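PDB 6JH5: LamCAT from Aquimarina, which probably hydrolyses beta-1,3-glucosidic linkages of the algal polysaccharide laminarin. Local coordinates for residues A[126-131]-A[146-151]; A[89-94]-A[120-125]; A[94-99]-A[208-213]; A[167-172]-A[181-186]. All coordinates share one frame; numbering follows the deposited sequence.

Interaction 1. Residues A[126-131]-A[146-151]; sequences EAQTHG and SGSIPV
A first torsion of 63° tucks Gln128 CG between its own backbone N and carbonyl carbon, and the similar chi1 of Ser148 raises its OG on the facing strand. A water bridges the two side chains, donating to Gln128 OE1 and bonded to Ser148 OG. At its other end the amide is anchored within its own segment, to Glu126 in the loop just before the strand: Gln128 NE2 donates to Glu126 OE1 from well above the carboxylate plane, whereas His130 NE2 reaches the same oxygen at 3.0 Å on the syn lone pair, almost straight at 178°. Two donors thus grip Glu126 OE1. In-plane partners set the His130 ring: Glu126 OE1, and a second water linking His130 ND1 to Ser146 OG, itself also bonded to Thr132 OG1. Ser148 CB packs 3.7 Å from His130 ND1. Strands 128-136 and 142-150 form an antiparallel beta hairpin here. Thr129 and Ile149 are a hydrogen-bonded pair (N to O 3.1 Å each way), as are Gly131 and Gly147 (N to O 2.9 Å each way). On the face opposite to His130 and Ser148, Thr129 and Ile149 run alongside each other, Thr129 OG1 3.8 Å from Ile149 CG2; Val173 touches both side chains.

Interaction 2. Residues A[89-94]-A[120-125]; sequences MPSFMG and MEHVNT
Asn124 meets the 89-94 loop with every atom of its side chain beyond CA. Its CB lies 3.9 Å from Met93 SD, and CG follows at 3.7 Å from Met93 CE, because the Met93 chain, bent at both chi2 and chi3, doubles back across the amide. With chi1 at -64°, Asn124 CG stands beside its backbone N, and OD1 then accepts from Gly94 N at 2.7 Å, in the carbonyl plane and with an N-H...O angle of 162°. The remaining atom, ND2, brushes Met93 CE and donates to Pro210 O of the 208-213 loop. Further along, Thr125 CG2 packs 3.7 Å from Phe92 CA. A water bridges Pro90 O and His122 ND1, while His122 NE2 bonds to Glu126 O, leaving that ring little freedom to turn. Deeper in, at strand 120-121, the contact becomes apolar: Met89 and Met120 meet tip to tip, Met89 CE 3.6 Å from Met120 SD, and Met89 SD sits obliquely to the His122 ring, 4.7 Å from its centroid. The family 16 signature Glu-Ile-Asp-Ile-Met-Glu ends at Glu121, within this segment. The chemistry implies a loop pinned where it turns by one short amide hydrogen bond, helped by water bridges, and inside by non-directional thioether packing of the buried Met89 and Met120.

Interaction 3. Residues A[94-99]-A[208-213]; sequences GSWPAF and NWPGFN
CH-pi packing leads this contact: Pro210 lies over one face of the Trp96 indole, its CD 3.7 Å from the centroid of the six-membered ring and 23° off the normal. The nearest carbons, Pro210 CD and Trp96 CE3, are 3.4 Å apart, and Pro210 CG follows at 3.5 Å from the same CE3. Aromatic contact comes second. The Trp96 and Trp209 planes are 80° apart, with the five-membered ring of Trp96 5.3 Å from the six-membered ring of Trp209, centroid to centroid, but their offset makes the pair neither a stack nor edge-to-face. Trp209 CE3 does the touching, 3.7 Å from Trp96 NE1 and 3.8 Å from Trp96 CZ2. A chi1 of -166° swings Trp96 CG away from its backbone N and aims the indole at the 208-213 loop. Polar support comes from outside: Trp96 NE1 bonds to Glu121 OE2, which fixes the indole's rotation, and Trp209 also packs on Glu121. Between the backbones the approach is looser, Gly94 N lying 3.5 Å from Asn213 O. Aromatic rings gathered around the signature glutamate are consistent with the glucan-binding cleft on the concave side of the family 16 beta-jelly-roll.

Interaction 4. Residues A[167-172]-A[181-186]; sequences SVIKWF and ASIANG
Ile169 and Ala181 form the tight end of this contact, a hydrogen-bonded antiparallel pair in the hairpin of strands 168-173 and 176-182. Ile169 N reaches Ala181 O at 3.0 Å, and Ala181 N returns the bond to Ile169 O at 2.9 Å. The side chains of this pair lie on the inward face, where both touch Ile133 of strand 128-136. Trp171, its CG beside the backbone N (chi1 -75°), brings the six-membered end of its indole across: Trp171 CZ3 stands 4.0 Å from Ala181 CB, and Ala181 N lies in the indole plane, at the edge. The far end of that indole is tied down where Trp171 NE1 bonds to Asp118 O.

The other end is looser and more exposed. Past the strand, Ile183 makes only a slack apolar contact, its CG2 4.2 Å from Ile169 CD1, next to Trp164. There Ser167 O accepts from Ile183 N at 3.0 Å, but the donor sits 51° out of the carbonyl plane as the strand gives way to a turn. Ser182 OG, on the outer face with Val168, takes the backbone N of Ala184 at 3.2 Å in an ST turn. Paired amides thus fix the register, with the Trp171 edge packed against Ala181, while the Ser167 carbonyl and the Ser182 hydroxyl satisfy the amides of Ile183 and Ala184, which have left the regular strand pairing.

Interactions 1, 2 and 3 cluster on one part of the fold, and interaction 4 stands apart, its centre about 26 Å from those of interactions 2 and 3. Interactions 2 and 3 are the closest, with centres about 7 Å apart, and share Gly94; Met120 O also meets Phe99 N at 2.9 Å, a probable hydrogen bond. Interaction 1 is joined to interaction 2 by a probable bond of 3.0 Å from His130 N to Glu121 O, and to interaction 3 by the His130 and Trp209 rings, edge-to-face. Glu121, which closes the family signature, thus lies amid three contacts, probably at the active-site cleft. Interaction 4 reaches interaction 1 through Trp171 CD1, 3.5 Å from Gly131 CA.

Interaction 1. Residues A[126-131]-A[146-151]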
loop_
_atom_site.group_PDB
_atom_site.type_symbol
_atom_site.label_atom_id
_atom_site.label_comp_id
_atom_site.label_asym_id
_atom_site.label_seq_id
_atom_site.Cartn_x
_atom_site.Cartn_y
_atom_site.Cartn_z
ATOM N N GLU A 126 5.070 -15.744 1.800
ATOM C CA GLU A 126 5.134 -16.049 0.356
ATOM C C GLU A 126 6.436 -15.529 -0.234
ATOM O O GLU A 126 6.870 -14.485 0.131
ATOM C CB GLU A 126 3.974 -15.418 -0.400
ATOM C CG GLU A 126 2.641 -16.007 -0.041
ATOM C CD GLU A 126 1.523 -15.567 -0.958
ATOM O OE1 GLU A 126 1.747 -14.663 -1.766
ATOM O OE2 GLU A 126 0.446 -16.127 -0.826
ATOM N N ALA A 127 6.955 -16.253 -1.219
ATOM C CA ALA A 127 8.206 -15.846 -1.879
ATOM C C ALA A 127 7.854 -15.041 -3.136
ATOM O O ALA A 127 8.414 -15.269 -4.159
ATOM C CB ALA A 127 9.049 -17.050 -2.215
ATOM N N GLN A 128 6.864 -14.179 -3.015
ATOM C CA GLN A 128 6.438 -13.331 -4.146
ATOM C C GLN A 128 5.655 -12.144 -3.594
ATOM O O GLN A 128 5.255 -12.175 -2.460
ATOM C CB GLN A 128 5.491 -14.088 -5.060
ATOM C CG GLN A 128 4.218 -14.475 -4.336
ATOM C CD GLN A 128 3.297 -15.357 -5.129
ATOM O OE1 GLN A 128 3.469 -15.530 -6.307
ATOM N NE2 GLN A 128 2.299 -15.900 -4.464
ATOM N N THR A 129 5.480 -11.146 -4.442
ATOM C CA THR A 129 4.679 -9.952 -4.085
ATOM C C THR A 129 3.647 -9.727 -5.189
ATOM O O THR A 129 3.828 -10.234 -6.244
ATOM C CB THR A 129 5.528 -8.712 -3.805
ATOM O OG1 THR A 129 6.195 -8.337 -5.000
ATOM C CG2 THR A 129 6.519 -8.894 -2.686
ATOM N N HIS A 130 2.620 -8.952 -4.882
ATOM C CA HIS A 130 1.479 -8.778 -5.796
ATOM C C HIS A 130 1.217 -7.312 -6.110
ATOM O O HIS A 130 1.489 -6.477 -5.294
ATOM C CB HIS A 130 0.224 -9.355 -5.130
ATOM C CG HIS A 130 0.357 -10.780 -4.709
ATOM N ND1 HIS A 130 -0.086 -11.807 -5.477
ATOM C CD2 HIS A 130 0.878 -11.338 -3.608
ATOM C CE1 HIS A 130 0.179 -12.934 -4.874
ATOM N NE2 HIS A 130 0.761 -12.676 -3.737
ATOM N N GLY A 131 0.726 -7.086 -7.321
ATOM C CA GLY A 131 0.333 -5.762 -7.824
ATOM C C GLY A 131 -1.069 -5.876 -8.357
ATOM O O GLY A 131 -1.322 -6.793 -9.060
ATOM N N SER A 146 -4.996 -8.661 -11.089
ATOM C CA SER A 146 -3.789 -8.794 -10.253
ATOM C C SER A 146 -2.692 -9.580 -10.947
ATOM O O SER A 146 -2.985 -10.414 -11.732
ATOM C CB SER A 146 -4.157 -9.510 -9.001
ATOM O OG SER A 146 -3.143 -9.362 -8.070
ATOM N N GLY A 147 -1.472 -9.301 -10.523
ATOM C CA GLY A 147 -0.260 -9.966 -11.009
ATOM C C GLY A 147 0.744 -10.159 -9.893
ATOM O O GLY A 147 0.633 -9.541 -8.895
ATOM N N SER A 148 1.711 -11.025 -10.122
ATOM C CA SER A 148 2.704 -11.304 -9.069
ATOM C C SER A 148 4.082 -11.542 -9.673
ATOM O O SER A 148 4.186 -11.767 -10.831
ATOM C CB SER A 148 2.277 -12.470 -8.244
ATOM O OG SER A 148 2.281 -13.634 -9.031
ATOM N N ILE A 149 5.085 -11.430 -8.823
ATOM C CA ILE A 149 6.486 -11.665 -9.242
ATOM C C ILE A 149 7.225 -12.349 -8.092
ATOM O O ILE A 149 7.033 -11.992 -6.994
ATOM C CB ILE A 149 7.162 -10.349 -9.648
ATOM C CG1 ILE A 149 8.561 -10.599 -10.205
ATOM C CG2 ILE A 149 7.191 -9.372 -8.487
ATOM C CD1 ILE A 149 9.228 -9.376 -10.731
ATOM N N PRO A 150 8.059 -13.363 -8.368
ATOM C CA PRO A 150 8.821 -13.974 -7.307
ATOM C C PRO A 150 9.826 -12.984 -6.726
ATOM O O PRO A 150 10.439 -12.268 -7.445
ATOM C CB PRO A 150 9.603 -15.077 -8.019
ATOM C CG PRO A 150 8.751 -15.379 -9.215
ATOM C CD PRO A 150 8.236 -14.026 -9.664
ATOM N N VAL A 151 9.846 -12.941 -5.408
ATOM C CA VAL A 151 10.829 -12.139 -4.660
ATOM C C VAL A 151 11.331 -13.082 -3.580
ATOM O O VAL A 151 10.581 -13.403 -2.698
ATOM C CB VAL A 151 10.182 -10.875 -4.071
ATOM C CG1 VAL A 151 11.206 -10.053 -3.328
ATOM C CG2 VAL A 151 9.538 -10.054 -5.166
HETATM O O HOH W 1 4.898 -14.958 -8.697
HETATM O O HOH W 2 -1.636 -11.757 -7.734
#

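Interaction 2. Residues A[89-94]-A[120-125]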
loop_
_atom_site.group_PDB
_atom_site.type_symbol
_atom_site.label_atom_id
_atom_site.label_comp_id
_atom_site.label_asym_id
_atom_site.label_seq_id
_atom_site.Cartn_x
_atom_site.Cartn_y
_atom_site.Cartn_z
ATOM N N MET A 89 10.492 -5.656 4.231
ATOM C CA MET A 89 9.330 -5.980 5.073
ATOM C C MET A 89 9.520 -7.322 5.763
ATOM O O MET A 89 10.246 -8.126 5.278
ATOM C CB MET A 89 8.057 -6.021 4.218
ATOM C CG MET A 89 7.995 -7.194 3.274
ATOM S SD MET A 89 6.803 -6.877 1.935
ATOM C CE MET A 89 7.796 -5.935 0.779
ATOM N N PRO A 90 8.813 -7.579 6.866
ATOM C CA PRO A 90 8.921 -8.855 7.541
ATOM C C PRO A 90 8.193 -9.942 6.739
ATOM O O PRO A 90 7.408 -9.668 5.919
ATOM C CB PRO A 90 8.196 -8.686 8.876
ATOM C CG PRO A 90 7.652 -7.306 8.879
ATOM C CD PRO A 90 7.866 -6.691 7.511
ATOM N N SER A 91 8.516 -11.180 7.060
ATOM C CA SER A 91 7.892 -12.341 6.405
ATOM C C SER A 91 7.510 -13.313 7.522
ATOM O O SER A 91 8.368 -13.918 8.096
ATOM C CB SER A 91 8.874 -12.928 5.430
ATOM O OG SER A 91 8.371 -14.102 4.830
ATOM N N PHE A 92 6.230 -13.369 7.842
ATOM C CA PHE A 92 5.755 -14.277 8.906
ATOM C C PHE A 92 4.269 -14.554 8.702
ATOM O O PHE A 92 3.598 -13.773 8.105
ATOM C CB PHE A 92 6.025 -13.715 10.302
ATOM C CG PHE A 92 5.317 -12.434 10.646
ATOM C CD1 PHE A 92 5.910 -11.214 10.400
ATOM C CD2 PHE A 92 4.076 -12.465 11.239
ATOM C CE1 PHE A 92 5.257 -10.048 10.745
ATOM C CE2 PHE A 92 3.425 -11.299 11.581
ATOM C CZ PHE A 92 4.029 -10.097 11.343
ATOM N N MET A 93 3.799 -15.651 9.275
ATOM C CA MET A 93 2.371 -15.997 9.101
ATOM C C MET A 93 1.475 -14.926 9.739
ATOM O O MET A 93 1.632 -14.615 10.881
ATOM C CB MET A 93 2.089 -17.383 9.688
ATOM C CG MET A 93 2.809 -18.501 8.960
ATOM S SD MET A 93 2.447 -18.628 7.179
ATOM C CE MET A 93 0.661 -18.723 7.285
ATOM N N GLY A 94 0.536 -14.435 8.939
ATOM C CA GLY A 94 -0.433 -13.402 9.341
ATOM C C GLY A 94 -0.045 -11.997 8.918
ATOM O O GLY A 94 -0.869 -11.141 8.973
ATOM N N MET A 120 2.390 -2.612 -4.032
ATOM C CA MET A 120 3.007 -3.795 -3.407
ATOM C C MET A 120 2.093 -4.322 -2.302
ATOM O O MET A 120 1.673 -3.546 -1.490
ATOM C CB MET A 120 4.371 -3.464 -2.779
ATOM C CG MET A 120 5.119 -4.630 -2.157
ATOM S SD MET A 120 4.505 -5.247 -0.545
ATOM C CE MET A 120 4.840 -3.844 0.519
ATOM N N GLU A 121 1.789 -5.608 -2.390
ATOM C CA GLU A 121 1.184 -6.321 -1.252
ATOM C C GLU A 121 1.962 -7.622 -1.037
ATOM O O GLU A 121 2.365 -8.201 -1.986
ATOM C CB GLU A 121 -0.287 -6.640 -1.429
ATOM C CG GLU A 121 -1.166 -5.441 -1.175
ATOM C CD GLU A 121 -2.618 -5.813 -1.413
ATOM O OE1 GLU A 121 -2.954 -5.992 -2.559
ATOM O OE2 GLU A 121 -3.319 -6.019 -0.435
ATOM N N HIS A 122 2.143 -7.996 0.215
ATOM C CA HIS A 122 2.770 -9.291 0.534
ATOM C C HIS A 122 1.967 -9.937 1.661
ATOM O O HIS A 122 1.500 -9.216 2.492
ATOM C CB HIS A 122 4.232 -9.116 0.944
ATOM C CG HIS A 122 4.915 -10.398 1.266
ATOM N ND1 HIS A 122 5.058 -10.848 2.544
ATOM C CD2 HIS A 122 5.424 -11.352 0.475
ATOM C CE1 HIS A 122 5.658 -12.006 2.519
ATOM N NE2 HIS A 122 5.899 -12.329 1.287
ATOM N N VAL A 123 1.850 -11.261 1.634
ATOM C CA VAL A 123 1.142 -11.936 2.751
ATOM C C VAL A 123 1.974 -13.101 3.263
ATOM O O VAL A 123 2.676 -13.715 2.498
ATOM C CB VAL A 123 -0.261 -12.459 2.397
ATOM C CG1 VAL A 123 -1.293 -11.360 2.224
ATOM C CG2 VAL A 123 -0.225 -13.371 1.199
ATOM N N ASN A 124 1.865 -13.308 4.558
ATOM C CA ASN A 124 2.437 -14.509 5.188
ATOM C C ASN A 124 3.930 -14.639 4.862
ATOM O O ASN A 124 4.629 -13.699 5.043
ATOM C CB ASN A 124 1.579 -15.708 4.799
ATOM C CG ASN A 124 0.167 -15.606 5.332
ATOM O OD1 ASN A 124 -0.044 -15.080 6.394
ATOM N ND2 ASN A 124 -0.778 -16.089 4.564
ATOM N N THR A 125 4.360 -15.811 4.415
ATOM C CA THR A 125 5.788 -16.039 4.098
ATOM C C THR A 125 5.968 -16.283 2.599
ATOM O O THR A 125 6.910 -16.908 2.224
ATOM C CB THR A 125 6.348 -17.193 4.937
ATOM O OG1 THR A 125 5.630 -18.389 4.670
ATOM C CG2 THR A 125 6.289 -16.908 6.419
HETATM O O HOH W 3 4.871 -9.847 5.031
HETATM O O HOH W 4 9.473 -14.774 2.435
#

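Interaction 3. Residues A[94-99]-A[208-213]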
loop_
_atom_site.group_PDB
_atom_site.type_symbol
_atom_site.label_atom_id
_atom_site.label_comp_id
_atom_site.label_asym_id
_atom_site.label_seq_id
_atom_site.Cartn_x
_atom_site.Cartn_y
_atom_site.Cartn_z
ATOM N N GLY A 94 0.536 -14.435 8.939
ATOM C CA GLY A 94 -0.433 -13.402 9.341
ATOM C C GLY A 94 -0.045 -11.997 8.918
ATOM O O GLY A 94 -0.869 -11.141 8.973
ATOM N N SER A 95 1.180 -11.826 8.468
ATOM C CA SER A 95 1.647 -10.475 8.086
ATOM C C SER A 95 0.995 -9.997 6.785
ATOM O O SER A 95 0.800 -10.779 5.909
ATOM C CB SER A 95 3.141 -10.442 7.979
ATOM O OG SER A 95 3.570 -11.223 6.906
ATOM N N TRP A 96 0.706 -8.704 6.714
ATOM C CA TRP A 96 0.095 -8.143 5.483
ATOM C C TRP A 96 0.578 -6.706 5.225
ATOM O O TRP A 96 -0.185 -5.790 5.417
ATOM C CB TRP A 96 -1.418 -8.255 5.580
ATOM C CG TRP A 96 -2.161 -8.030 4.308
ATOM C CD1 TRP A 96 -1.680 -7.774 3.056
ATOM C CD2 TRP A 96 -3.581 -8.039 4.195
ATOM N NE1 TRP A 96 -2.713 -7.626 2.177
ATOM C CE2 TRP A 96 -3.887 -7.784 2.853
ATOM C CE3 TRP A 96 -4.615 -8.208 5.117
ATOM C CZ2 TRP A 96 -5.195 -7.719 2.399
ATOM C CZ3 TRP A 96 -5.905 -8.161 4.654
ATOM C CH2 TRP A 96 -6.184 -7.908 3.320
ATOM N N PRO A 97 1.848 -6.520 4.838
ATOM C CA PRO A 97 2.370 -5.210 4.474
ATOM C C PRO A 97 1.849 -4.747 3.099
ATOM O O PRO A 97 1.602 -5.539 2.263
ATOM C CB PRO A 97 3.898 -5.368 4.485
ATOM C CG PRO A 97 4.170 -6.851 4.578
ATOM C CD PRO A 97 2.864 -7.570 4.786
ATOM N N ALA A 98 1.732 -3.431 2.949
ATOM C CA ALA A 98 1.241 -2.870 1.677
ATOM C C ALA A 98 1.721 -1.436 1.440
ATOM O O ALA A 98 1.895 -0.683 2.363
ATOM C CB ALA A 98 -0.260 -2.927 1.649
ATOM N N PHE A 99 1.888 -1.136 0.162
ATOM C CA PHE A 99 2.182 0.202 -0.398
ATOM C C PHE A 99 1.144 0.366 -1.517
ATOM O O PHE A 99 1.145 -0.416 -2.428
ATOM C CB PHE A 99 3.634 0.236 -0.862
ATOM C CG PHE A 99 4.053 1.412 -1.699
ATOM C CD1 PHE A 99 3.703 2.697 -1.364
ATOM C CD2 PHE A 99 4.838 1.216 -2.810
ATOM C CE1 PHE A 99 4.116 3.760 -2.142
ATOM C CE2 PHE A 99 5.237 2.278 -3.594
ATOM C CZ PHE A 99 4.890 3.550 -3.249
ATOM N N ASN A 208 -8.827 -11.472 5.702
ATOM C CA ASN A 208 -9.362 -12.509 4.798
ATOM C C ASN A 208 -8.267 -13.085 3.904
ATOM O O ASN A 208 -8.221 -14.268 3.763
ATOM C CB ASN A 208 -10.545 -11.965 4.002
ATOM C CG ASN A 208 -11.708 -11.565 4.883
ATOM O OD1 ASN A 208 -11.956 -12.177 5.902
ATOM N ND2 ASN A 208 -12.413 -10.538 4.474
ATOM N N TRP A 209 -7.439 -12.243 3.303
ATOM C CA TRP A 209 -6.428 -12.815 2.394
ATOM C C TRP A 209 -5.302 -13.562 3.123
ATOM O O TRP A 209 -5.106 -14.724 2.823
ATOM C CB TRP A 209 -5.938 -11.727 1.452
ATOM C CG TRP A 209 -4.875 -12.164 0.503
ATOM C CD1 TRP A 209 -4.458 -13.427 0.213
ATOM C CD2 TRP A 209 -4.047 -11.289 -0.260
ATOM N NE1 TRP A 209 -3.432 -13.399 -0.691
ATOM C CE2 TRP A 209 -3.165 -12.095 -1.005
ATOM C CE3 TRP A 209 -3.994 -9.909 -0.401
ATOM C CZ2 TRP A 209 -2.244 -11.543 -1.889
ATOM C CZ3 TRP A 209 -3.072 -9.370 -1.260
ATOM C CH2 TRP A 209 -2.211 -10.176 -1.990
ATOM N N PRO A 210 -4.577 -12.983 4.093
ATOM C CA PRO A 210 -3.534 -13.726 4.798
ATOM C C PRO A 210 -4.051 -14.870 5.674
ATOM O O PRO A 210 -3.376 -15.786 5.868
ATOM C CB PRO A 210 -2.810 -12.701 5.678
ATOM C CG PRO A 210 -3.774 -11.548 5.797
ATOM C CD PRO A 210 -4.637 -11.588 4.556
ATOM N N GLY A 211 -5.258 -14.716 6.190
ATOM C CA GLY A 211 -5.765 -15.716 7.128
ATOM C C GLY A 211 -5.552 -15.305 8.576
ATOM O O GLY A 211 -5.102 -14.212 8.830
ATOM N N PHE A 212 -5.906 -16.203 9.480
ATOM C CA PHE A 212 -5.923 -15.904 10.925
ATOM C C PHE A 212 -4.927 -16.744 11.718
ATOM O O PHE A 212 -5.028 -16.749 12.902
ATOM C CB PHE A 212 -7.373 -15.957 11.398
ATOM C CG PHE A 212 -8.253 -15.041 10.586
ATOM C CD1 PHE A 212 -8.351 -13.706 10.900
ATOM C CD2 PHE A 212 -8.952 -15.498 9.493
ATOM C CE1 PHE A 212 -9.127 -12.852 10.142
ATOM C CE2 PHE A 212 -9.724 -14.642 8.732
ATOM C CZ PHE A 212 -9.821 -13.321 9.066
ATOM N N ASN A 213 -4.003 -17.383 11.019
ATOM C CA ASN A 213 -2.917 -18.117 11.703
ATOM C C ASN A 213 -1.801 -17.091 11.887
ATOM O O ASN A 213 -1.175 -16.752 10.932
ATOM C CB ASN A 213 -2.450 -19.290 10.852
ATOM C CG ASN A 213 -1.123 -19.865 11.296
ATOM O OD1 ASN A 213 -0.752 -19.760 12.450
ATOM N ND2 ASN A 213 -0.455 -20.552 10.398
#

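Interaction 4. Residues A[167-172]-A[181-186]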
loop_
_atom_site.group_PDB
_atom_site.type_symbol
_atom_site.label_atom_id
_atom_site.label_comp_id
_atom_site.label_asym_id
_atom_site.label_seq_id
_atom_site.Cartn_x
_atom_site.Cartn_y
_atom_site.Cartn_z
ATOM N N SER A 167 -3.180 5.725 -20.530
ATOM C CA SER A 167 -3.389 4.452 -21.260
ATOM C C SER A 167 -3.164 3.222 -20.401
ATOM O O SER A 167 -3.744 2.231 -20.709
ATOM C CB SER A 167 -2.414 4.308 -22.386
ATOM O OG SER A 167 -2.648 5.253 -23.389
ATOM N N VAL A 168 -2.267 3.311 -19.441
ATOM C CA VAL A 168 -1.893 2.044 -18.769
ATOM C C VAL A 168 -1.320 2.243 -17.364
ATOM O O VAL A 168 -0.935 3.309 -17.027
ATOM C CB VAL A 168 -0.812 1.416 -19.657
ATOM C CG1 VAL A 168 0.514 2.148 -19.508
ATOM C CG2 VAL A 168 -0.639 -0.060 -19.440
ATOM N N ILE A 169 -1.365 1.166 -16.598
ATOM C CA ILE A 169 -0.639 1.082 -15.315
ATOM C C ILE A 169 0.292 -0.116 -15.469
ATOM O O ILE A 169 -0.144 -1.124 -15.921
ATOM C CB ILE A 169 -1.571 0.892 -14.114
ATOM C CG1 ILE A 169 -2.547 2.058 -14.008
ATOM C CG2 ILE A 169 -0.735 0.729 -12.849
ATOM C CD1 ILE A 169 -3.685 1.804 -13.069
ATOM N N LYS A 170 1.563 0.091 -15.165
ATOM C CA LYS A 170 2.573 -0.982 -15.215
ATOM C C LYS A 170 3.198 -1.126 -13.822
ATOM O O LYS A 170 3.419 -0.137 -13.207
ATOM C CB LYS A 170 3.650 -0.616 -16.223
ATOM C CG LYS A 170 3.237 -0.704 -17.671
ATOM C CD LYS A 170 4.361 -0.180 -18.543
ATOM C CE LYS A 170 4.178 -0.408 -20.012
ATOM N NZ LYS A 170 5.449 -0.180 -20.727
ATOM N N TRP A 171 3.451 -2.356 -13.410
ATOM C CA TRP A 171 4.009 -2.680 -12.077
ATOM C C TRP A 171 5.402 -3.290 -12.222
ATOM O O TRP A 171 5.598 -4.129 -13.045
ATOM C CB TRP A 171 3.132 -3.685 -11.332
ATOM C CG TRP A 171 1.847 -3.200 -10.737
ATOM C CD1 TRP A 171 1.595 -2.969 -9.419
ATOM C CD2 TRP A 171 0.598 -2.998 -11.412
ATOM N NE1 TRP A 171 0.299 -2.600 -9.234
ATOM C CE2 TRP A 171 -0.338 -2.613 -10.440
ATOM C CE3 TRP A 171 0.196 -3.071 -12.746
ATOM C CZ2 TRP A 171 -1.655 -2.338 -10.768
ATOM C CZ3 TRP A 171 -1.109 -2.807 -13.066
ATOM C CH2 TRP A 171 -2.020 -2.431 -12.087
ATOM N N PHE A 172 6.319 -2.850 -11.380
ATOM C CA PHE A 172 7.675 -3.411 -11.436
ATOM C C PHE A 172 8.228 -3.647 -10.035
ATOM O O PHE A 172 7.818 -3.006 -9.113
ATOM C CB PHE A 172 8.633 -2.376 -12.023
ATOM C CG PHE A 172 8.220 -1.737 -13.320
ATOM C CD1 PHE A 172 7.279 -0.739 -13.350
ATOM C CD2 PHE A 172 8.795 -2.112 -14.507
ATOM C CE1 PHE A 172 6.911 -0.137 -14.532
ATOM C CE2 PHE A 172 8.433 -1.511 -15.693
ATOM C CZ PHE A 172 7.500 -0.519 -15.702
ATOM N N ALA A 181 -2.023 -3.155 -16.751
ATOM C CA ALA A 181 -3.478 -3.093 -16.949
ATOM C C ALA A 181 -3.789 -1.907 -17.858
ATOM O O ALA A 181 -3.359 -0.833 -17.566
ATOM C CB ALA A 181 -4.168 -2.944 -15.621
ATOM N N SER A 182 -4.546 -2.157 -18.908
ATOM C CA SER A 182 -4.969 -1.027 -19.758
ATOM C C SER A 182 -6.120 -0.271 -19.087
ATOM O O SER A 182 -7.026 -0.896 -18.552
ATOM C CB SER A 182 -5.382 -1.477 -21.127
ATOM O OG SER A 182 -5.806 -0.364 -21.878
ATOM N N ILE A 183 -5.990 1.051 -19.089
ATOM C CA ILE A 183 -7.087 1.948 -18.654
ATOM C C ILE A 183 -7.440 2.871 -19.826
ATOM O O ILE A 183 -8.142 3.806 -19.629
ATOM C CB ILE A 183 -6.729 2.717 -17.372
ATOM C CG1 ILE A 183 -5.508 3.614 -17.532
ATOM C CG2 ILE A 183 -6.548 1.767 -16.200
ATOM C CD1 ILE A 183 -5.320 4.520 -16.341
ATOM N N ALA A 184 -6.976 2.506 -21.007
ATOM C CA ALA A 184 -7.158 3.354 -22.208
ATOM C C ALA A 184 -8.640 3.510 -22.515
ATOM O O ALA A 184 -9.304 2.536 -22.600
ATOM C CB ALA A 184 -6.467 2.713 -23.369
ATOM N N ASN A 185 -9.110 4.751 -22.557
ATOM C CA ASN A 185 -10.527 5.058 -22.876
ATOM C C ASN A 185 -11.455 4.432 -21.831
ATOM O O ASN A 185 -12.599 4.215 -22.136
ATOM C CB ASN A 185 -10.892 4.595 -24.284
ATOM C CG ASN A 185 -9.963 5.189 -25.318
ATOM O OD1 ASN A 185 -9.702 6.374 -25.285
ATOM N ND2 ASN A 185 -9.419 4.368 -26.193
ATOM N N GLY A 186 -10.946 4.195 -20.629
ATOM C CA GLY A 186 -11.780 3.596 -19.579
ATOM C C GLY A 186 -12.257 2.200 -19.931
ATOM O O GLY A 186 -13.248 1.756 -19.383
#